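Local atomic coordinates of scyllo-inositol 2-dehydrogenase (NADP(+)) IolW (Bacillus subtilis subsp. subtilis, PDB entry 3GDO), a protein that catalyses the reversible NADPH-dependent reduction of scyllo-inosose to scyllo-inositol and cannot use NADH in place of NADPH. Residues I66-V71 / H91-K96; L118-H123 / A318-A323. All coordinates share one frame; numbering follows the deposited sequence.

Overall arrangement
The two contacts follow one another along the chain and both reach one parallel six-stranded sheet, with centres about 10 Å apart. Interaction 1 pairs strands 68-71 and 91-95, the ends of a beta-alpha-beta unit inside the Rossmann-fold nucleotide-binding domain. Interaction 2 begins on the next strand, 119-122, outermost in that sheet within the chain, and meets the loop between helices 303-315 and 323-342, in the C-terminal alpha/beta part of the sequence. Strand 91-95 bridges both: Val92 O lies 2.9 Å from Ser120 N, a probable hydrogen bond. Helix 303-315 also packs on side chains of both contacts, so chain from late in the sequence, this helix and the loop after it, packs directly on the Rossmann sheet.

Interaction 1: I66-V71 / H91-K96; sequences IELVIV and HVVMEK
Val69 and His91 meet through the backbone, Val69 N donating to His91 O at 2.9 Å in a nearly straight bond. Three more bonds continue the pattern: His91 N to Glu67 O, Val93 N to Val69 O at 3.0 Å and Val71 N to Val93 O at 2.8 Å. The last runs almost straight off the carbonyl, at a C=O...N angle of 176°. Weaker CA-H...O contacts fill in beside them, such as Val92 CA to Val69 O at 3.4 Å. Side chains then pack on both faces. On one, Leu68 turns its CG away from its own nitrogen (chi1 177°), and CD1 swings over the neighbouring strand to lie 3.6 Å from His91 O and 3.9 Å from Val93 CG2. Ile70 runs alongside Val93 there, with its CD1 3.9 Å from Val93 CB. These strands, 19° from exactly parallel, are joined by helix 78-87 in a beta-alpha-beta crossover of the Rossmann fold. That helix covers the other face by touching Val69, Val92 and Met94; there Val71 CG2 meets Val92 CG1 at 3.8 Å. Helix 303-315 covers the face of Ile70, Val93 and His91 through Tyr305, Tyr306 and Ile313. Farther out, backbone bonds from Leu68 and Ile70 hold strand 6-11 alongside, Glu67 binds Lys7 N through OE1 and Arg314 through an OE2 salt bridge, and His91 ND1 is hydrogen-bonded to Leu118 N.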
ATOM      1  N   ILE B  66     -30.205  13.882 -34.679  1.00 41.79           N
ATOM      2  CA  ILE B  66     -29.257  13.317 -33.702  1.00 41.17           C
ATOM      3  C   ILE B  66     -29.150  14.214 -32.458  1.00 40.07           C
ATOM      4  O   ILE B  66     -28.829  15.393 -32.590  1.00 40.70           O
ATOM      5  CB  ILE B  66     -27.860  13.148 -34.323  1.00 39.99           C
ATOM      6  CG1 ILE B  66     -27.897  12.118 -35.469  1.00 41.60           C
ATOM      7  CG2 ILE B  66     -26.814  12.758 -33.245  1.00 42.56           C
ATOM      8  CD1 ILE B  66     -28.308  10.694 -35.055  1.00 41.39           C
ATOM      9  N   GLU B  67     -29.404  13.652 -31.277  1.00 38.75           N
ATOM     10  CA  GLU B  67     -29.392  14.437 -30.026  1.00 39.28           C
ATOM     11  C   GLU B  67     -28.143  14.217 -29.134  1.00 38.50           C
ATOM     12  O   GLU B  67     -27.631  15.170 -28.507  1.00 37.44           O
ATOM     13  CB  GLU B  67     -30.634  14.119 -29.224  1.00 39.06           C
ATOM     14  CG  GLU B  67     -31.929  14.242 -30.056  1.00 40.65           C
ATOM     15  CD  GLU B  67     -33.101  13.808 -29.281  1.00 40.31           C
ATOM     16  OE1 GLU B  67     -33.485  12.607 -29.312  1.00 42.96           O
ATOM     17  OE2 GLU B  67     -33.631  14.667 -28.575  1.00 44.10           O
ATOM     18  N   LEU B  68     -27.699  12.952 -29.074  1.00 37.44           N
ATOM     19  CA  LEU B  68     -26.531  12.538 -28.256  1.00 36.87           C
ATOM     20  C   LEU B  68     -25.497  11.796 -29.120  1.00 36.68           C
ATOM     21  O   LEU B  68     -25.859  10.880 -29.868  1.00 35.83           O
ATOM     22  CB  LEU B  68     -26.968  11.653 -27.070  1.00 35.61           C
ATOM     23  CG  LEU B  68     -25.874  11.069 -26.149  1.00 35.32           C
ATOM     24  CD1 LEU B  68     -25.142  12.128 -25.383  1.00 30.04           C
ATOM     25  CD2 LEU B  68     -26.471  10.061 -25.189  1.00 33.80           C
ATOM     26  N   VAL B  69     -24.241  12.239 -29.031  1.00 36.55           N
ATOM     27  CA  VAL B  69     -23.099  11.561 -29.664  1.00 37.09           C
ATOM     28  C   VAL B  69     -22.248  10.889 -28.554  1.00 36.55           C
ATOM     29  O   VAL B  69     -21.914  11.532 -27.533  1.00 36.16           O
ATOM     30  CB  VAL B  69     -22.220  12.561 -30.441  1.00 37.10           C
ATOM     31  CG1 VAL B  69     -21.037  11.850 -31.111  1.00 38.32           C
ATOM     32  CG2 VAL B  69     -23.040  13.276 -31.510  1.00 38.34           C
ATOM     33  N   ILE B  70     -21.938   9.601 -28.747  1.00 35.87           N
ATOM     34  CA  ILE B  70     -20.932   8.891 -27.908  1.00 35.04           C
ATOM     35  C   ILE B  70     -19.566   8.899 -28.599  1.00 35.70           C
ATOM     36  O   ILE B  70     -19.416   8.419 -29.717  1.00 35.57           O
ATOM     37  CB  ILE B  70     -21.363   7.452 -27.628  1.00 35.40           C
ATOM     38  CG1 ILE B  70     -22.874   7.375 -27.359  1.00 33.85           C
ATOM     39  CG2 ILE B  70     -20.503   6.820 -26.514  1.00 30.25           C
ATOM     40  CD1 ILE B  70     -23.362   8.001 -26.033  1.00 37.04           C
ATOM     41  N   VAL B  71     -18.580   9.511 -27.980  1.00 36.27           N
ATOM     42  CA  VAL B  71     -17.280   9.571 -28.621  1.00 37.84           C
ATOM     43  C   VAL B  71     -16.370   8.420 -28.122  1.00 39.02           C
ATOM     44  O   VAL B  71     -15.958   8.387 -26.972  1.00 38.08           O
ATOM     45  CB  VAL B  71     -16.621  10.940 -28.475  1.00 38.13           C
ATOM     46  CG1 VAL B  71     -15.306  10.969 -29.233  1.00 36.90           C
ATOM     47  CG2 VAL B  71     -17.566  12.029 -29.030  1.00 38.06           C
ATOM     48  N   HIS B  91     -25.342  17.060 -27.521  1.00 39.47           N
ATOM     49  CA  HIS B  91     -24.921  16.493 -26.206  1.00 39.07           C
ATOM     50  C   HIS B  91     -23.848  15.427 -26.482  1.00 38.69           C
ATOM     51  O   HIS B  91     -23.916  14.753 -27.527  1.00 38.90           O
ATOM     52  CB  HIS B  91     -26.096  15.826 -25.480  1.00 38.20           C
ATOM     53  CG  HIS B  91     -27.257  16.742 -25.229  1.00 40.58           C
ATOM     54  ND1 HIS B  91     -27.108  18.012 -24.706  1.00 43.66           N
ATOM     55  CD2 HIS B  91     -28.591  16.563 -25.408  1.00 41.53           C
ATOM     56  CE1 HIS B  91     -28.296  18.586 -24.591  1.00 42.76           C
ATOM     57  NE2 HIS B  91     -29.212  17.729 -25.018  1.00 43.22           N
ATOM     58  N   VAL B  92     -22.869  15.284 -25.577  1.00 37.98           N
ATOM     59  CA  VAL B  92     -21.692  14.410 -25.819  1.00 36.83           C
ATOM     60  C   VAL B  92     -21.331  13.642 -24.543  1.00 37.03           C
ATOM     61  O   VAL B  92     -21.271  14.229 -23.442  1.00 35.96           O
ATOM     62  CB  VAL B  92     -20.453  15.197 -26.328  1.00 37.42           C
ATOM     63  CG1 VAL B  92     -19.184  14.302 -26.411  1.00 36.63           C
ATOM     64  CG2 VAL B  92     -20.709  15.789 -27.703  1.00 37.23           C
ATOM     65  N   VAL B  93     -21.182  12.327 -24.713  1.00 35.97           N
ATOM     66  CA  VAL B  93     -20.524  11.425 -23.739  1.00 35.06           C
ATOM     67  C   VAL B  93     -19.121  11.073 -24.267  1.00 34.81           C
ATOM     68  O   VAL B  93     -18.988  10.556 -25.377  1.00 34.09           O
ATOM     69  CB  VAL B  93     -21.325  10.119 -23.517  1.00 34.58           C
ATOM     70  CG1 VAL B  93     -20.479   9.039 -22.695  1.00 34.44           C
ATOM     71  CG2 VAL B  93     -22.701  10.403 -22.846  1.00 33.67           C
ATOM     72  N   MET B  94     -18.095  11.369 -23.468  1.00 34.63           N
ATOM     73  CA  MET B  94     -16.683  11.128 -23.823  1.00 34.83           C
ATOM     74  C   MET B  94     -16.198   9.926 -23.010  1.00 35.02           C
ATOM     75  O   MET B  94     -16.657   9.714 -21.885  1.00 34.64           O
ATOM     76  CB  MET B  94     -15.785  12.318 -23.417  1.00 34.93           C
ATOM     77  CG  MET B  94     -16.206  13.740 -23.813  1.00 33.67           C
ATOM     78  SD  MET B  94     -15.020  15.034 -23.354  1.00 30.66           S
ATOM     79  CE  MET B  94     -13.634  14.718 -24.394  1.00 34.84           C
ATOM     80  N   GLU B  95     -15.249   9.156 -23.547  1.00 35.63           N
ATOM     81  CA  GLU B  95     -14.637   8.087 -22.731  0.50 34.94           C
ATOM     82  C   GLU B  95     -13.667   8.710 -21.726  1.00 35.27           C
ATOM     83  O   GLU B  95     -13.239   9.859 -21.893  1.00 35.83           O
ATOM     84  CB  GLU B  95     -13.931   7.013 -23.584  0.50 34.43           C
ATOM     85  CG  GLU B  95     -14.767   5.753 -23.877  0.50 30.64           C
ATOM     86  CD  GLU B  95     -14.990   4.819 -22.670  0.50 26.86           C
ATOM     87  OE1 GLU B  95     -14.589   5.160 -21.507  0.50 21.96           O
ATOM     88  OE2 GLU B  95     -15.597   3.744 -22.906  0.50 20.51           O
ATOM     89  N   LYS B  96     -13.367   7.972 -20.655  1.00 34.73           N
ATOM     90  CA  LYS B  96     -12.213   8.317 -19.820  1.00 36.53           C
ATOM     91  C   LYS B  96     -10.930   7.834 -20.539  1.00 37.13           C
ATOM     92  O   LYS B  96     -11.008   6.966 -21.381  1.00 37.54           O
ATOM     93  CB  LYS B  96     -12.314   7.710 -18.420  1.00 36.99           C
ATOM     94  CG  LYS B  96     -12.821   6.274 -18.334  1.00 37.84           C
ATOM     95  CD  LYS B  96     -11.883   5.251 -18.983  1.00 40.47           C
ATOM     96  CE  LYS B  96     -10.524   5.237 -18.343  1.00 42.31           C
ATOM     97  NZ  LYS B  96      -9.716   4.150 -18.906  1.00 44.85           N
TER

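Interaction 2: L118-H123 / A318-A323; sequences LLSVYH and ALPVTA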
ATOM      1  N   LEU B 118     -25.087  19.394 -22.944  1.00 40.93           N
ATOM      2  CA  LEU B 118     -24.581  18.540 -21.874  1.00 39.23           C
ATOM      3  C   LEU B 118     -23.298  17.815 -22.283  1.00 38.49           C
ATOM      4  O   LEU B 118     -23.256  17.142 -23.323  1.00 38.72           O
ATOM      5  CB  LEU B 118     -25.652  17.525 -21.481  1.00 38.09           C
ATOM      6  CG  LEU B 118     -26.911  18.213 -20.952  1.00 38.99           C
ATOM      7  CD1 LEU B 118     -28.019  17.195 -20.739  1.00 36.98           C
ATOM      8  CD2 LEU B 118     -26.601  19.015 -19.631  1.00 37.41           C
ATOM      9  N   LEU B 119     -22.267  17.950 -21.462  1.00 38.02           N
ATOM     10  CA  LEU B 119     -20.982  17.279 -21.674  1.00 36.88           C
ATOM     11  C   LEU B 119     -20.676  16.392 -20.464  1.00 36.94           C
ATOM     12  O   LEU B 119     -20.604  16.872 -19.307  1.00 37.09           O
ATOM     13  CB  LEU B 119     -19.866  18.296 -21.901  1.00 36.22           C
ATOM     14  CG  LEU B 119     -18.474  17.703 -22.137  1.00 36.48           C
ATOM     15  CD1 LEU B 119     -18.442  16.783 -23.368  1.00 32.30           C
ATOM     16  CD2 LEU B 119     -17.431  18.784 -22.236  1.00 37.19           C
ATOM     17  N   SER B 120     -20.546  15.089 -20.718  1.00 35.83           N
ATOM     18  CA  SER B 120     -20.267  14.126 -19.657  1.00 34.17           C
ATOM     19  C   SER B 120     -19.054  13.238 -20.060  1.00 34.75           C
ATOM     20  O   SER B 120     -18.588  13.266 -21.236  1.00 32.82           O
ATOM     21  CB  SER B 120     -21.512  13.295 -19.385  1.00 34.35           C
ATOM     22  OG  SER B 120     -21.387  12.477 -18.217  1.00 34.51           O
ATOM     23  N   VAL B 121     -18.526  12.499 -19.078  1.00 33.50           N
ATOM     24  CA  VAL B 121     -17.342  11.640 -19.274  1.00 32.65           C
ATOM     25  C   VAL B 121     -17.742  10.290 -18.710  1.00 31.84           C
ATOM     26  O   VAL B 121     -18.318  10.230 -17.649  1.00 30.14           O
ATOM     27  CB  VAL B 121     -16.106  12.199 -18.550  1.00 33.45           C
ATOM     28  CG1 VAL B 121     -14.869  11.231 -18.699  1.00 34.10           C
ATOM     29  CG2 VAL B 121     -15.750  13.567 -19.114  1.00 32.63           C
ATOM     30  N   TYR B 122     -17.474   9.214 -19.438  1.00 32.17           N
ATOM     31  CA  TYR B 122     -17.941   7.887 -19.017  1.00 32.88           C
ATOM     32  C   TYR B 122     -17.031   7.299 -17.889  1.00 32.30           C
ATOM     33  O   TYR B 122     -16.209   6.398 -18.160  1.00 32.82           O
ATOM     34  CB  TYR B 122     -18.029   6.964 -20.261  1.00 32.67           C
ATOM     35  CG  TYR B 122     -18.755   5.639 -20.049  1.00 33.39           C
ATOM     36  CD1 TYR B 122     -20.058   5.625 -19.606  1.00 36.17           C
ATOM     37  CD2 TYR B 122     -18.104   4.391 -20.291  1.00 32.41           C
ATOM     38  CE1 TYR B 122     -20.744   4.417 -19.420  1.00 35.64           C
ATOM     39  CE2 TYR B 122     -18.779   3.158 -20.104  1.00 32.63           C
ATOM     40  CZ  TYR B 122     -20.103   3.195 -19.667  1.00 37.18           C
ATOM     41  OH  TYR B 122     -20.828   2.050 -19.411  1.00 39.31           O
ATOM     42  N   HIS B 123     -17.170   7.816 -16.658  1.00 31.39           N
ATOM     43  CA  HIS B 123     -16.504   7.256 -15.466  1.00 31.19           C
ATOM     44  C   HIS B 123     -17.425   6.247 -14.830  1.00 31.44           C
ATOM     45  O   HIS B 123     -17.995   6.469 -13.748  1.00 31.57           O
ATOM     46  CB  HIS B 123     -16.061   8.339 -14.474  1.00 30.64           C
ATOM     47  CG  HIS B 123     -14.745   8.962 -14.832  1.00 32.21           C
ATOM     48  ND1 HIS B 123     -13.547   8.269 -14.756  1.00 32.52           N
ATOM     49  CD2 HIS B 123     -14.436  10.191 -15.311  1.00 34.87           C
ATOM     50  CE1 HIS B 123     -12.556   9.064 -15.128  1.00 34.03           C
ATOM     51  NE2 HIS B 123     -13.067  10.237 -15.478  1.00 35.92           N
ATOM     52  N   ALA B 318     -29.494  16.794 -12.905  1.00 39.79           N
ATOM     53  CA  ALA B 318     -28.037  16.951 -12.881  1.00 38.48           C
ATOM     54  C   ALA B 318     -27.385  15.689 -13.459  1.00 37.32           C
ATOM     55  O   ALA B 318     -27.924  14.552 -13.347  1.00 35.41           O
ATOM     56  CB  ALA B 318     -27.550  17.225 -11.428  1.00 38.80           C
ATOM     57  N   LEU B 319     -26.255  15.899 -14.121  1.00 36.73           N
ATOM     58  CA  LEU B 319     -25.551  14.819 -14.864  1.00 36.19           C
ATOM     59  C   LEU B 319     -24.925  13.789 -13.937  1.00 37.03           C
ATOM     60  O   LEU B 319     -24.402  14.167 -12.869  1.00 38.28           O
ATOM     61  CB  LEU B 319     -24.441  15.426 -15.738  1.00 35.86           C
ATOM     62  CG  LEU B 319     -24.886  16.007 -17.099  1.00 34.06           C
ATOM     63  CD1 LEU B 319     -23.770  16.778 -17.735  1.00 36.99           C
ATOM     64  CD2 LEU B 319     -25.476  14.915 -18.080  1.00 31.71           C
ATOM     65  N   PRO B 320     -24.904  12.496 -14.354  1.00 36.49           N
ATOM     66  CA  PRO B 320     -24.275  11.447 -13.529  1.00 36.43           C
ATOM     67  C   PRO B 320     -22.757  11.648 -13.300  1.00 36.21           C
ATOM     68  O   PRO B 320     -22.245  11.314 -12.210  1.00 36.89           O
ATOM     69  CB  PRO B 320     -24.518  10.172 -14.334  1.00 36.49           C
ATOM     70  CG  PRO B 320     -24.643  10.642 -15.765  1.00 35.89           C
ATOM     71  CD  PRO B 320     -25.373  11.959 -15.649  1.00 35.62           C
ATOM     72  N   VAL B 321     -22.067  12.179 -14.301  1.00 34.32           N
ATOM     73  CA  VAL B 321     -20.667  12.590 -14.166  1.00 33.99           C
ATOM     74  C   VAL B 321     -20.609  13.917 -14.903  1.00 34.25           C
ATOM     75  O   VAL B 321     -21.142  14.003 -15.999  1.00 35.06           O
ATOM     76  CB  VAL B 321     -19.681  11.578 -14.850  1.00 32.38           C
ATOM     77  CG1 VAL B 321     -18.260  12.041 -14.679  1.00 32.55           C
ATOM     78  CG2 VAL B 321     -19.863  10.078 -14.330  1.00 33.92           C
ATOM     79  N   THR B 322     -19.928  14.928 -14.364  1.00 34.75           N
ATOM     80  CA  THR B 322     -19.912  16.246 -14.996  1.00 35.43           C
ATOM     81  C   THR B 322     -18.551  16.508 -15.618  1.00 35.90           C
ATOM     82  O   THR B 322     -17.588  15.853 -15.275  1.00 35.11           O
ATOM     83  CB  THR B 322     -20.154  17.395 -13.942  1.00 35.76           C
ATOM     84  OG1 THR B 322     -19.071  17.417 -13.006  1.00 35.65           O
ATOM     85  CG2 THR B 322     -21.504  17.211 -13.167  1.00 37.03           C
ATOM     86  N   ALA B 323     -18.464  17.509 -16.489  1.00 35.99           N
ATOM     87  CA  ALA B 323     -17.233  17.851 -17.151  1.00 37.26           C
ATOM     88  C   ALA B 323     -16.175  18.262 -16.143  1.00 36.97           C
ATOM     89  O   ALA B 323     -15.009  17.864 -16.289  1.00 38.73           O
ATOM     90  CB  ALA B 323     -17.446  18.952 -18.208  1.00 37.15           C
TER
HETATM   91  O   HOH W   1     -20.803  18.899 -17.450  1.00 39.34           O
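Ser120 carries its OG trans to the backbone nitrogen (chi1 -171°), which places the hydroxyl 2.7 Å from Val321 O, to which it donates. Val321, with CG1 likewise trans to its nitrogen (chi1 -180°), lays its branched side chain against Val121 O, CB being 3.4 Å away. In this Gfo/Idh/MocA-family enzyme the contact joins the outermost strand of the Rossmann sheet to the loop that leads into helix 323-342. The hydroxyl meets Val321 O well off the C=O direction (C=O...OG angle 137°), tilted out of the carbonyl plane, and is also hydrogen-bonded to Tyr305 OH of helix 303-315, so this buried oxygen has two polar partners. Were Ser120 replaced by an alanine, Val321 O would probably lose its hydroxyl donor and Tyr305 OH this partner, with no polar link left from this side chain to the loop. Apolar contacts extend to both ends of the strand. Leu319 directs its CD1 at the strand, 3.5 Å from Leu119 O, and crosses Leu118 at a slant. Val321 CG2 faces His123 CB, while CG1 sits at the edge of the imidazole, near its plane. Where the loop ends, Ala323 CB rests 4.0 Å from Leu119 CD2; Leu119 also packs on helix 102-115. Thr322 is the N-cap of helix 323-342. The Ala323 N-H reaches the strand through one water, which accepts from Ala323 N at 2.9 Å and donates to Leu119 O at 2.8 Å.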